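Local coordinates for mandelate racemase/muconate lactonizing enzyme-like protein (Roseovarius sp. TM1035, PDB 3RCY) that probably acts as a magnesium-dependent enzyme of the enolase superfamily, related to mandelate racemase and muconate lactonizing enzyme, and here binds two ribofuranose molecules, at residues Q85-T90 against L263-E268; L98-W103 against G289-M294; A60-G65 against R76-S81; E40-S45 against Q282-R287. All coordinates share one frame; numbering follows the deposited sequence.

Contact 1: residues Q85-T90 against L263-E268. With RIB (alpha-D-ribofuranose), chain L; RIB (alpha-D-ribofuranose), chain M.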
loop_
_atom_site.group_PDB
_atom_site.type_symbol
_atom_site.label_atom_id
_atom_site.label_comp_id
_atom_site.label_asym_id
_atom_site.label_seq_id
_atom_site.Cartn_x
_atom_site.Cartn_y
_atom_site.Cartn_z
ATOM N N GLN A 85 23.943 15.975 -10.903
ATOM C CA GLN A 85 23.172 14.835 -11.428
ATOM C C GLN A 85 21.830 14.697 -10.695
ATOM O O GLN A 85 21.361 13.595 -10.396
ATOM C CB GLN A 85 23.989 13.523 -11.408
ATOM C CG GLN A 85 23.555 12.528 -12.498
ATOM C CD GLN A 85 24.512 11.365 -12.651
ATOM O OE1 GLN A 85 24.450 10.398 -11.890
ATOM N NE2 GLN A 85 25.412 11.457 -13.633
ATOM N N ARG A 86 21.256 15.851 -10.376
ATOM C CA ARG A 86 19.846 15.995 -10.022
ATOM C C ARG A 86 19.412 17.358 -10.580
ATOM O O ARG A 86 20.267 18.196 -10.889
ATOM C CB ARG A 86 19.609 15.858 -8.501
ATOM C CG ARG A 86 20.709 16.430 -7.595
ATOM C CD ARG A 86 20.758 17.972 -7.581
ATOM N NE ARG A 86 19.432 18.588 -7.640
ATOM C CZ ARG A 86 18.597 18.706 -6.610
ATOM N NH1 ARG A 86 18.932 18.260 -5.401
ATOM N NH2 ARG A 86 17.412 19.274 -6.790
ATOM N N PRO A 87 18.096 17.580 -10.744
ATOM C CA PRO A 87 17.677 18.786 -11.452
ATOM C C PRO A 87 18.140 20.084 -10.782
ATOM O O PRO A 87 17.874 20.294 -9.605
ATOM C CB PRO A 87 16.143 18.690 -11.434
ATOM C CG PRO A 87 15.850 17.241 -11.261
ATOM C CD PRO A 87 16.942 16.750 -10.347
ATOM N N ASP A 88 18.841 20.927 -11.540
ATOM C CA ASP A 88 19.173 22.286 -11.106
ATOM C C ASP A 88 18.291 23.238 -11.902
ATOM O O ASP A 88 18.498 23.420 -13.097
ATOM C CB ASP A 88 20.659 22.597 -11.349
ATOM C CG ASP A 88 21.068 23.991 -10.853
ATOM O OD1 ASP A 88 20.326 24.968 -11.068
ATOM O OD2 ASP A 88 22.153 24.114 -10.250
ATOM N N LEU A 89 17.316 23.851 -11.234
ATOM C CA LEU A 89 16.316 24.678 -11.917
ATOM C C LEU A 89 16.950 25.759 -12.808
ATOM O O LEU A 89 16.516 25.984 -13.941
ATOM C CB LEU A 89 15.360 25.299 -10.898
ATOM C CG LEU A 89 14.148 26.048 -11.460
ATOM C CD1 LEU A 89 13.161 25.084 -12.135
ATOM C CD2 LEU A 89 13.476 26.827 -10.353
ATOM N N THR A 90 18.004 26.394 -12.308
ATOM C CA THR A 90 18.651 27.490 -13.023
ATOM C C THR A 90 19.534 27.003 -14.182
ATOM O O THR A 90 19.431 27.520 -15.303
ATOM C CB THR A 90 19.440 28.392 -12.035
ATOM O OG1 THR A 90 18.520 29.219 -11.320
ATOM C CG2 THR A 90 20.448 29.286 -12.756
ATOM N N LEU A 263 8.281 22.792 -12.896
ATOM C CA LEU A 263 9.018 21.537 -12.740
ATOM C C LEU A 263 10.079 21.395 -13.822
ATOM O O LEU A 263 10.005 22.045 -14.878
ATOM C CB LEU A 263 8.057 20.331 -12.776
ATOM C CG LEU A 263 6.963 20.296 -11.704
ATOM C CD1 LEU A 263 6.217 18.939 -11.738
ATOM C CD2 LEU A 263 7.513 20.569 -10.286
ATOM N N THR A 264 11.063 20.536 -13.575
ATOM C CA THR A 264 12.139 20.395 -14.534
ATOM C C THR A 264 12.714 18.989 -14.616
ATOM O O THR A 264 12.993 18.359 -13.589
ATOM C CB THR A 264 13.266 21.434 -14.284
ATOM O OG1 THR A 264 14.250 21.314 -15.312
ATOM C CG2 THR A 264 13.918 21.237 -12.917
ATOM N N THR A 265 12.935 18.553 -15.860
ATOM C CA THR A 265 13.443 17.215 -16.239
ATOM C C THR A 265 12.465 16.089 -15.926
ATOM O O THR A 265 11.573 16.228 -15.083
ATOM C CB THR A 265 14.830 16.817 -15.623
ATOM O OG1 THR A 265 14.638 16.292 -14.305
ATOM C CG2 THR A 265 15.849 17.981 -15.608
ATOM N N LYS A 266 12.663 14.959 -16.605
ATOM C CA LYS A 266 11.884 13.751 -16.365
ATOM C C LYS A 266 11.998 13.246 -14.922
ATOM O O LYS A 266 11.091 12.579 -14.440
ATOM C CB LYS A 266 12.292 12.644 -17.354
ATOM C CG LYS A 266 13.739 12.157 -17.212
ATOM C CD LYS A 266 14.210 11.464 -18.489
ATOM C CE LYS A 266 15.730 11.240 -18.491
ATOM N NZ LYS A 266 16.543 12.507 -18.473
ATOM N N ALA A 267 13.101 13.561 -14.237
ATOM C CA ALA A 267 13.257 13.162 -12.823
ATOM C C ALA A 267 12.171 13.763 -11.924
ATOM O O ALA A 267 11.883 13.225 -10.860
ATOM C CB ALA A 267 14.655 13.524 -12.289
ATOM N N GLU A 268 11.576 14.876 -12.352
ATOM C CA GLU A 268 10.489 15.507 -11.593
ATOM C C GLU A 268 9.115 15.171 -12.149
ATOM O O GLU A 268 8.156 15.058 -11.392
ATOM C CB GLU A 268 10.685 17.026 -11.519
ATOM C CG GLU A 268 11.821 17.397 -10.577
ATOM C CD GLU A 268 12.036 18.901 -10.403
ATOM O OE1 GLU A 268 11.246 19.723 -10.923
ATOM O OE2 GLU A 268 13.018 19.257 -9.722
HETATM O O5 RIB L . 13.927 14.018 -9.048
HETATM C C5 RIB L . 13.002 14.212 -7.974
HETATM C C4 RIB L . 13.651 15.125 -6.950
HETATM O O4 RIB L . 13.940 14.375 -5.772
HETATM C C3 RIB L . 14.963 15.656 -7.492
HETATM O O3 RIB L . 14.866 17.083 -7.657
HETATM C C2 RIB L . 16.027 15.199 -6.503
HETATM O O2 RIB L . 16.819 16.286 -6.040
HETATM C C1 RIB L . 15.276 14.604 -5.323
HETATM O O1 RIB L . 15.867 13.378 -4.852
HETATM O O5 RIB M . 10.888 18.625 -3.432
HETATM C C5 RIB M . 10.477 17.565 -4.301
HETATM C C4 RIB M . 10.499 18.091 -5.725
HETATM O O4 RIB M . 9.527 17.414 -6.518
HETATM C C3 RIB M . 10.116 19.555 -5.774
HETATM O O3 RIB M . 11.282 20.356 -5.850
HETATM C C2 RIB M . 9.338 19.716 -7.048
HETATM O O2 RIB M . 10.188 20.240 -8.063
HETATM C C1 RIB M . 8.894 18.319 -7.428
HETATM O O1 RIB M . 7.467 18.223 -7.336
HETATM O O HOH W 1 15.174 23.878 -15.082
#
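Pro87 lays its ring against 263-268 in a chiefly apolar meeting. Its CB sits 3.7 Å from Thr264 CG2, and its CG lies 4.0 Å from Ala267 CB. The Thr265 side chain crosses the ring at about a right angle, OG1 standing 3.4 Å from Pro87 CG; Leu89 brings CD1 to the same Thr264 methyl. Polar bonds brace each segment from within. Bent at chi2 and chi3 (72° and 37°), Arg86 curls back until NE and NH2 both grip Pro87 O; NH2 also pairs with Glu268 of the second subunit. Glu268 OE1 takes Thr264 N (2.8 Å) from above the carboxylate plane; its OE2 salt-bridges Arg86 of the second subunit. Thr265, the N-cap of helix 266-274, donates through OG1 to Thr264 O and receives a weak bond from Ala267 N. A water links Leu89 O to Thr264 OG1, which also bonds Arg287 O. One ribofuranose donates from O5 to Ala267 O (2.8 Å) and sets O2 over a face of the Arg86 guanidinium; the other bonds weakly through O2 to Glu268 OE1. The contact joins the starts of helices 89-110 and 266-274, with Tyr79 of helix 71-80 against Pro87 and Ala267, and Glu293 of helix 290-302 beside Thr265.

Contact 2: residues L98-W103 against G289-M294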
loop_
_atom_site.group_PDB
_atom_site.type_symbol
_atom_site.label_atom_id
_atom_site.label_comp_id
_atom_site.label_asym_id
_atom_site.label_seq_id
_atom_site.Cartn_x
_atom_site.Cartn_y
_atom_site.Cartn_z
ATOM N N LEU A 98 19.285 26.657 -24.973
ATOM C CA LEU A 98 20.384 26.290 -25.868
ATOM C C LEU A 98 20.038 25.027 -26.674
ATOM O O LEU A 98 20.377 24.923 -27.858
ATOM C CB LEU A 98 21.670 26.090 -25.061
ATOM C CG LEU A 98 22.157 27.317 -24.262
ATOM C CD1 LEU A 98 23.180 26.930 -23.190
ATOM C CD2 LEU A 98 22.727 28.387 -25.188
ATOM N N GLU A 99 19.353 24.083 -26.026
ATOM C CA GLU A 99 18.918 22.836 -26.679
ATOM C C GLU A 99 17.886 23.113 -27.782
ATOM O O GLU A 99 17.924 22.499 -28.856
ATOM C CB GLU A 99 18.373 21.845 -25.631
ATOM C CG GLU A 99 18.094 20.431 -26.154
ATOM C CD GLU A 99 16.629 20.156 -26.505
ATOM O OE1 GLU A 99 15.854 21.120 -26.731
ATOM O OE2 GLU A 99 16.250 18.948 -26.590
ATOM N N ILE A 100 16.971 24.043 -27.518
ATOM C CA ILE A 100 15.984 24.448 -28.526
ATOM C C ILE A 100 16.679 25.047 -29.761
ATOM O O ILE A 100 16.299 24.746 -30.900
ATOM C CB ILE A 100 14.922 25.420 -27.942
ATOM C CG1 ILE A 100 14.019 24.678 -26.942
ATOM C CG2 ILE A 100 14.070 26.043 -29.062
ATOM C CD1 ILE A 100 13.263 25.599 -25.955
ATOM N N ALA A 101 17.705 25.877 -29.533
ATOM C CA ALA A 101 18.521 26.421 -30.628
ATOM C C ALA A 101 19.227 25.315 -31.420
ATOM O O ALA A 101 19.379 25.426 -32.639
ATOM C CB ALA A 101 19.541 27.437 -30.091
ATOM N N CYS A 102 19.661 24.256 -30.733
ATOM C CA CYS A 102 20.269 23.095 -31.402
ATOM C C CYS A 102 19.283 22.429 -32.357
ATOM O O CYS A 102 19.659 22.051 -33.481
ATOM C CB CYS A 102 20.801 22.068 -30.395
ATOM S SG CYS A 102 22.233 22.619 -29.428
ATOM N N TRP A 103 18.028 22.296 -31.921
ATOM C CA TRP A 103 16.982 21.735 -32.782
ATOM C C TRP A 103 16.695 22.619 -33.989
ATOM O O TRP A 103 16.504 22.115 -35.093
ATOM C CB TRP A 103 15.702 21.436 -31.996
ATOM C CG TRP A 103 15.860 20.203 -31.172
ATOM C CD1 TRP A 103 16.075 20.135 -29.829
ATOM C CD2 TRP A 103 15.883 18.856 -31.654
ATOM N NE1 TRP A 103 16.206 18.821 -29.436
ATOM C CE2 TRP A 103 16.084 18.016 -30.539
ATOM C CE3 TRP A 103 15.728 18.274 -32.923
ATOM C CZ2 TRP A 103 16.145 16.624 -30.651
ATOM C CZ3 TRP A 103 15.777 16.886 -33.035
ATOM C CH2 TRP A 103 15.991 16.080 -31.904
ATOM N N GLY A 289 14.129 21.235 -19.684
ATOM C CA GLY A 289 15.200 20.421 -20.260
ATOM C C GLY A 289 15.230 20.406 -21.778
ATOM O O GLY A 289 16.076 19.733 -22.374
ATOM N N GLY A 290 14.299 21.125 -22.395
ATOM C CA GLY A 290 14.209 21.231 -23.849
ATOM C C GLY A 290 13.317 20.196 -24.520
ATOM O O GLY A 290 12.603 19.440 -23.853
ATOM N N ILE A 291 13.379 20.166 -25.850
ATOM C CA ILE A 291 12.450 19.384 -26.678
ATOM C C ILE A 291 12.605 17.874 -26.475
ATOM O O ILE A 291 11.613 17.177 -26.264
ATOM C CB ILE A 291 12.574 19.761 -28.186
ATOM C CG1 ILE A 291 12.162 21.222 -28.410
ATOM C CG2 ILE A 291 11.744 18.807 -29.080
ATOM C CD1 ILE A 291 12.586 21.808 -29.763
ATOM N N TRP A 292 13.840 17.381 -26.541
ATOM C CA TRP A 292 14.113 15.939 -26.444
ATOM C C TRP A 292 13.751 15.381 -25.072
ATOM O O TRP A 292 13.107 14.343 -24.977
ATOM C CB TRP A 292 15.582 15.648 -26.763
ATOM C CG TRP A 292 15.898 14.209 -27.091
ATOM C CD1 TRP A 292 16.644 13.337 -26.339
ATOM C CD2 TRP A 292 15.491 13.481 -28.259
ATOM N NE1 TRP A 292 16.723 12.112 -26.971
ATOM C CE2 TRP A 292 16.031 12.175 -28.152
ATOM C CE3 TRP A 292 14.734 13.810 -29.396
ATOM C CZ2 TRP A 292 15.833 11.195 -29.137
ATOM C CZ3 TRP A 292 14.535 12.839 -30.376
ATOM C CH2 TRP A 292 15.083 11.540 -30.237
ATOM N N GLU A 293 14.172 16.074 -24.014
ATOM C CA GLU A 293 13.831 15.679 -22.644
ATOM C C GLU A 293 12.305 15.624 -22.469
ATOM O O GLU A 293 11.773 14.689 -21.863
ATOM C CB GLU A 293 14.496 16.637 -21.635
ATOM C CG GLU A 293 14.177 16.379 -20.166
ATOM C CD GLU A 293 14.887 15.173 -19.571
ATOM O OE1 GLU A 293 15.583 14.423 -20.297
ATOM O OE2 GLU A 293 14.747 14.983 -18.347
ATOM N N MET A 294 11.602 16.597 -23.043
ATOM C CA MET A 294 10.142 16.600 -22.972
ATOM C C MET A 294 9.467 15.524 -23.831
ATOM O O MET A 294 8.355 15.105 -23.512
ATOM C CB MET A 294 9.570 18.000 -23.239
ATOM C CG MET A 294 9.812 18.979 -22.070
ATOM S SD MET A 294 9.307 18.300 -20.466
ATOM C CE MET A 294 10.837 17.637 -19.818
HETATM O O HOH W 2 16.600 17.839 -24.197
#
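Glu99 reaches from segment 98-103 to the start of helix 290-302 and divides its carboxylate between two backbone amides. Its CG lies anti to the backbone N (chi1 -171°) and the chain bends at chi2, which brings the carboxylate to both. OE1 accepts Ile291 N at 2.8 Å, on the syn side but well out of the carboxylate plane. OE2 takes Trp292 N at 2.9 Å on its syn lone pair, in a nearly straight bond (167°). Beside this polar grip, Ile291 puts CB over the face of the five-membered ring of Trp103, 4.2 Å from its centroid, and CD1 against Trp103 CB. The two indoles are nearly parallel but offset so that they scarcely overlap, Trp103 CZ2 lying 3.4 Å from Trp292 CE3. In the next shell, Trp103 NE1 donates a weak bond to Glu99 OE2, and a water joins that oxygen to Gly289 O and Glu293 N. Gly290 lets the carboxylate come close, since a side chain there would run into Glu99 OE1. Replacing Glu99 with an alanine would probably leave the Ile291 and Trp292 amides and Trp103 NE1 without their shared acceptor. The helix start is likely to favour the ionised carboxylate. Outward, Ile71 touches Glu99 and Trp292, and Glu72 bonds Trp292 NE1. Segments 98-103 and 290-294 cross at 95°, where an N-terminal capping-domain helix meets a barrel helix, in the two-domain architecture characteristic of the enolase superfamily.

Contact 3: residues A60-G65 against R76-S81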
loop_
_atom_site.group_PDB
_atom_site.type_symbol
_atom_site.label_atom_id
_atom_site.label_comp_id
_atom_site.label_asym_id
_atom_site.label_seq_id
_atom_site.Cartn_x
_atom_site.Cartn_y
_atom_site.Cartn_z
ATOM N N ALA A 60 29.701 27.311 -22.757
ATOM C CA ALA A 60 31.154 27.184 -22.942
ATOM C C ALA A 60 31.668 25.855 -22.392
ATOM O O ALA A 60 32.531 25.223 -22.992
ATOM C CB ALA A 60 31.908 28.367 -22.302
ATOM N N ARG A 61 31.113 25.434 -21.258
ATOM C CA ARG A 61 31.597 24.257 -20.539
ATOM C C ARG A 61 31.146 22.939 -21.180
ATOM O O ARG A 61 31.923 21.980 -21.252
ATOM C CB ARG A 61 31.151 24.322 -19.068
ATOM C CG ARG A 61 31.906 23.383 -18.124
ATOM C CD ARG A 61 31.514 23.614 -16.658
ATOM N NE ARG A 61 31.748 24.997 -16.223
ATOM C CZ ARG A 61 32.927 25.494 -15.853
ATOM N NH1 ARG A 61 34.020 24.737 -15.849
ATOM N NH2 ARG A 61 33.011 26.765 -15.484
ATOM N N HIS A 62 29.900 22.891 -21.649
ATOM C CA HIS A 62 29.289 21.606 -22.035
ATOM C C HIS A 62 28.882 21.487 -23.495
ATOM O O HIS A 62 28.615 20.387 -23.967
ATOM C CB HIS A 62 28.075 21.294 -21.142
ATOM C CG HIS A 62 28.389 21.305 -19.677
ATOM N ND1 HIS A 62 29.307 20.452 -19.108
ATOM C CD2 HIS A 62 27.916 22.077 -18.669
ATOM C CE1 HIS A 62 29.387 20.693 -17.812
ATOM N NE2 HIS A 62 28.554 21.676 -17.520
ATOM N N MET A 63 28.813 22.605 -24.211
ATOM C CA MET A 63 28.217 22.580 -25.554
ATOM C C MET A 63 29.109 23.110 -26.680
ATOM O O MET A 63 29.072 22.589 -27.797
ATOM C CB MET A 63 26.863 23.301 -25.554
ATOM C CG MET A 63 25.891 22.757 -24.503
ATOM S SD MET A 63 24.342 23.660 -24.422
ATOM C CE MET A 63 23.541 23.078 -25.921
ATOM N N GLU A 64 29.893 24.146 -26.392
ATOM C CA GLU A 64 30.771 24.739 -27.399
ATOM C C GLU A 64 31.727 23.685 -27.954
ATOM O O GLU A 64 32.371 22.955 -27.192
ATOM C CB GLU A 64 31.547 25.927 -26.817
ATOM C CG GLU A 64 32.308 26.758 -27.852
ATOM C CD GLU A 64 33.115 27.892 -27.223
ATOM O OE1 GLU A 64 32.942 28.171 -26.008
ATOM O OE2 GLU A 64 33.933 28.507 -27.944
ATOM N N GLY A 65 31.788 23.596 -29.280
ATOM C CA GLY A 65 32.641 22.617 -29.958
ATOM C C GLY A 65 31.984 21.255 -30.161
ATOM O O GLY A 65 32.579 20.369 -30.782
ATOM N N ARG A 76 23.176 15.180 -20.437
ATOM C CA ARG A 76 23.886 14.503 -19.343
ATOM C C ARG A 76 25.004 15.357 -18.744
ATOM O O ARG A 76 25.189 15.367 -17.531
ATOM C CB ARG A 76 24.465 13.147 -19.774
ATOM C CG ARG A 76 23.441 12.043 -20.144
ATOM C CD ARG A 76 22.324 11.860 -19.106
ATOM N NE ARG A 76 22.831 11.619 -17.752
ATOM C CZ ARG A 76 22.068 11.316 -16.704
ATOM N NH1 ARG A 76 20.743 11.206 -16.848
ATOM N NH2 ARG A 76 22.631 11.128 -15.508
ATOM N N ARG A 77 25.762 16.038 -19.601
ATOM C CA ARG A 77 26.844 16.908 -19.152
ATOM C C ARG A 77 26.334 18.013 -18.233
ATOM O O ARG A 77 26.881 18.217 -17.159
ATOM C CB ARG A 77 27.552 17.547 -20.345
ATOM C CG ARG A 77 28.485 16.640 -21.101
ATOM C CD ARG A 77 29.043 17.396 -22.295
ATOM N NE ARG A 77 29.987 16.605 -23.070
ATOM C CZ ARG A 77 30.314 16.855 -24.339
ATOM N NH1 ARG A 77 29.757 17.870 -24.995
ATOM N NH2 ARG A 77 31.186 16.071 -24.962
ATOM N N VAL A 78 25.295 18.728 -18.664
ATOM C CA VAL A 78 24.769 19.851 -17.883
ATOM C C VAL A 78 24.064 19.343 -16.620
ATOM O O VAL A 78 24.264 19.879 -15.533
ATOM C CB VAL A 78 23.810 20.757 -18.713
ATOM C CG1 VAL A 78 23.332 21.935 -17.880
ATOM C CG2 VAL A 78 24.514 21.255 -19.969
ATOM N N TYR A 79 23.268 18.291 -16.779
ATOM C CA TYR A 79 22.555 17.661 -15.667
ATOM C C TYR A 79 23.495 17.194 -14.559
ATOM O O TYR A 79 23.147 17.274 -13.372
ATOM C CB TYR A 79 21.740 16.476 -16.188
ATOM C CG TYR A 79 20.806 15.834 -15.189
ATOM C CD1 TYR A 79 19.657 16.493 -14.758
ATOM C CD2 TYR A 79 21.045 14.545 -14.718
ATOM C CE1 TYR A 79 18.781 15.903 -13.854
ATOM C CE2 TYR A 79 20.166 13.936 -13.816
ATOM C CZ TYR A 79 19.037 14.629 -13.397
ATOM O OH TYR A 79 18.157 14.044 -12.523
ATOM N N SER A 80 24.683 16.730 -14.955
ATOM C CA SER A 80 25.673 16.182 -14.031
ATOM C C SER A 80 26.700 17.210 -13.550
ATOM O O SER A 80 27.522 16.913 -12.661
ATOM C CB SER A 80 26.421 15.019 -14.700
ATOM O OG SER A 80 25.511 14.037 -15.181
ATOM N N SER A 81 26.656 18.402 -14.145
ATOM C CA SER A 81 27.678 19.426 -13.954
ATOM C C SER A 81 28.061 19.667 -12.497
ATOM O O SER A 81 27.204 19.930 -11.650
ATOM C CB SER A 81 27.243 20.742 -14.611
ATOM O OG SER A 81 28.329 21.658 -14.686
#
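Arg77 and His62 run alongside each other, their side chains pointing opposite ways, with Arg77 CB lying 3.6 Å from His62 ND1. The arginine runs extended from CG to NE along the end of helix 48-63, and its NH1 donates to His62 O at 2.9 Å, tilted from the carbonyl plane. That nitrogen also makes a salt bridge with Glu66, while NE pairs with Glu391 of the second subunit. The positive group beside a carbonyl near the C-terminal end of a helix is likely to be favourable. Next comes Val78, whose CA stands over one face of the imidazole, 4.2 Å from its centroid and joined there by Arg77 O. Its CG2 touches His62 CD2 at 3.7 Å. Arg61 CG covers the opposite face, so the ring is held between its own neighbour and the helix 71-80 backbone. Past the end of that helix, Ser81 turns OG anti to its backbone N (chi1 -168°) and meets the edge of the imidazole: His62 NE2 donates to it at 2.8 Å, close to the ring plane. Ser81 OG also bonds Ser45 O of the second subunit. With a leucine in place of His62, Ser81 OG would probably be left without this N-H donor, and the close contact of a flat ring with Val78 CA would probably be lost. The contact closes a short helix-loop-helix connection of the N-terminal capping domain, at a face turned toward a neighbouring subunit.

Contact 4: residues E40-S45 against Q282-R287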
loop_
_atom_site.group_PDB
_atom_site.type_symbol
_atom_site.label_atom_id
_atom_site.label_comp_id
_atom_site.label_asym_id
_atom_site.label_seq_id
_atom_site.Cartn_x
_atom_site.Cartn_y
_atom_site.Cartn_z
ATOM N N GLU A 40 15.007 29.750 -26.449
ATOM C CA GLU A 40 14.516 30.652 -25.414
ATOM C C GLU A 40 14.631 29.990 -24.044
ATOM O O GLU A 40 14.201 28.849 -23.867
ATOM C CB GLU A 40 13.074 31.073 -25.718
ATOM C CG GLU A 40 12.467 31.996 -24.669
ATOM C CD GLU A 40 11.210 32.709 -25.140
ATOM O OE1 GLU A 40 10.782 32.529 -26.309
ATOM O OE2 GLU A 40 10.648 33.460 -24.310
ATOM N N CYS A 41 15.256 30.688 -23.097
ATOM C CA CYS A 41 15.395 30.175 -21.732
ATOM C C CYS A 41 14.270 30.684 -20.843
ATOM O O CYS A 41 13.840 31.831 -20.963
ATOM C CB CYS A 41 16.742 30.573 -21.124
ATOM S SG CYS A 41 18.168 29.956 -22.034
ATOM N N TYR A 42 13.805 29.821 -19.950
ATOM C CA TYR A 42 12.761 30.163 -19.004
ATOM C C TYR A 42 13.321 29.914 -17.605
ATOM O O TYR A 42 13.344 28.774 -17.117
ATOM C CB TYR A 42 11.503 29.329 -19.283
ATOM C CG TYR A 42 10.239 29.862 -18.634
ATOM C CD1 TYR A 42 9.637 31.037 -19.093
ATOM C CD2 TYR A 42 9.641 29.185 -17.575
ATOM C CE1 TYR A 42 8.476 31.532 -18.504
ATOM C CE2 TYR A 42 8.477 29.667 -16.975
ATOM C CZ TYR A 42 7.900 30.839 -17.451
ATOM O OH TYR A 42 6.754 31.325 -16.864
ATOM N N ALA A 43 13.815 30.985 -16.987
ATOM C CA ALA A 43 14.502 30.909 -15.704
ATOM C C ALA A 43 14.579 32.301 -15.077
ATOM O O ALA A 43 15.190 33.210 -15.649
ATOM C CB ALA A 43 15.903 30.340 -15.898
ATOM N N ALA A 44 13.948 32.472 -13.918
ATOM C CA ALA A 44 13.927 33.779 -13.253
ATOM C C ALA A 44 14.104 33.710 -11.740
ATOM O O ALA A 44 13.665 34.612 -11.032
ATOM C CB ALA A 44 12.658 34.536 -13.598
ATOM N N SER A 45 14.764 32.671 -11.237
ATOM C CA SER A 45 15.123 32.645 -9.811
ATOM C C SER A 45 16.061 33.813 -9.514
ATOM O O SER A 45 16.016 34.398 -8.433
ATOM C CB SER A 45 15.796 31.328 -9.422
ATOM O OG SER A 45 15.067 30.215 -9.923
ATOM N N GLN A 282 2.323 20.150 -17.957
ATOM C CA GLN A 282 2.489 21.460 -18.584
ATOM C C GLN A 282 3.925 21.978 -18.476
ATOM O O GLN A 282 4.162 23.045 -17.891
ATOM C CB GLN A 282 1.519 22.464 -17.950
ATOM C CG GLN A 282 0.057 22.007 -17.942
ATOM C CD GLN A 282 -0.807 22.880 -17.064
ATOM O OE1 GLN A 282 -0.541 23.042 -15.867
ATOM N NE2 GLN A 282 -1.857 23.447 -17.650
ATOM N N PRO A 283 4.897 21.236 -19.040
ATOM C CA PRO A 283 6.257 21.736 -18.897
ATOM C C PRO A 283 6.444 23.008 -19.707
ATOM O O PRO A 283 5.792 23.199 -20.747
ATOM C CB PRO A 283 7.107 20.628 -19.504
ATOM C CG PRO A 283 6.210 20.036 -20.590
ATOM C CD PRO A 283 4.814 20.096 -19.977
ATOM N N ALA A 284 7.290 23.893 -19.197
ATOM C CA ALA A 284 7.820 24.967 -20.015
ATOM C C ALA A 284 9.107 24.425 -20.626
ATOM O O ALA A 284 10.086 24.193 -19.909
ATOM C CB ALA A 284 8.102 26.202 -19.152
ATOM N N LEU A 285 9.107 24.218 -21.944
ATOM C CA LEU A 285 10.264 23.615 -22.634
ATOM C C LEU A 285 11.570 24.382 -22.422
ATOM O O LEU A 285 12.649 23.782 -22.393
ATOM C CB LEU A 285 9.983 23.434 -24.128
ATOM C CG LEU A 285 9.323 22.096 -24.516
ATOM C CD1 LEU A 285 7.932 21.940 -23.900
ATOM C CD2 LEU A 285 9.228 21.958 -26.029
ATOM N N GLY A 286 11.461 25.701 -22.268
ATOM C CA GLY A 286 12.621 26.558 -21.963
ATOM C C GLY A 286 13.131 26.413 -20.538
ATOM O O GLY A 286 14.171 26.968 -20.184
ATOM N N ARG A 287 12.390 25.675 -19.719
ATOM C CA ARG A 287 12.793 25.389 -18.349
ATOM C C ARG A 287 13.110 23.917 -18.129
ATOM O O ARG A 287 14.069 23.574 -17.435
ATOM C CB ARG A 287 11.680 25.806 -17.368
ATOM C CG ARG A 287 11.799 25.146 -15.986
ATOM C CD ARG A 287 10.837 25.760 -14.995
ATOM N NE ARG A 287 11.357 27.004 -14.426
ATOM C CZ ARG A 287 10.595 28.001 -13.989
ATOM N NH1 ARG A 287 9.272 27.923 -14.082
ATOM N NH2 ARG A 287 11.156 29.080 -13.464
HETATM O O HOH W 3 14.104 27.582 -14.777
HETATM O O HOH W 4 13.960 29.581 -12.579
HETATM O O HOH W 5 10.916 31.721 -13.005
#
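Arg287 NH2 holds two waters, at 2.7 Å and 3.0 Å from the nitrogen, through which it reaches the loop after strand 36-41. The longer-bonded water accepts from Ala44 N and donates to Ser45 OG. A third water accepts from Arg287 NE at 2.8 Å and donates to Tyr42 O. All three lie in the guanidinium plane, which helps fix its rotation. One face of that plane meets Tyr42, its CE2 3.5 Å from Arg287 NH1; ring and guanidinium stand 70° apart, so the tyrosine presents its edge rather than stacking. Its CG, anti to the backbone N (chi1 -163°), also sends the ring toward Ala284, where Tyr42 CD2 lies 3.7 Å from Ala284 CB. His386 meets the ring at a steep angle. The direct polar link is between backbones: Tyr42 N donates to Gly286 O at 2.9 Å, arriving well above the carbonyl plane. Gly286 comes close enough to strand 36-41 that a side chain on it would clash with Glu40 O, a buried oxygen with no partner in the model. Arg287 NH1 bonds Glu261 O, the backbone of a magnesium ligand. The arginine is thus held by ordered waters and by one carbonyl oxygen, that of Glu261, and it may help position the metal-binding segment while tying the capping-domain loop to the barrel.

Overall arrangement
Contacts 1, 2 and 4 are buried and each joins the N-terminal domain to the barrel domain; contact 3, partly buried, stays within the N-terminal domain. Contacts 1 and 2 share helix 89-110 and touch through the Lys266-Glu293 salt bridge. The centre of contact 4 lies about 7 Å from the centre of the chain, nearest of the four; it adjoins contact 1 through Thr264 and Arg287 and contact 2 through Pro283, Leu285 and Met294. Chemistry follows place: amide-carboxylate bonds and indoles in contact 2, ordered water in contact 4, sugars in contact 1, an imidazole and an arginine in contact 3, with intersubunit salt bridges at 1 and 3. Contacts 1, 3 and 4 border the second subunit.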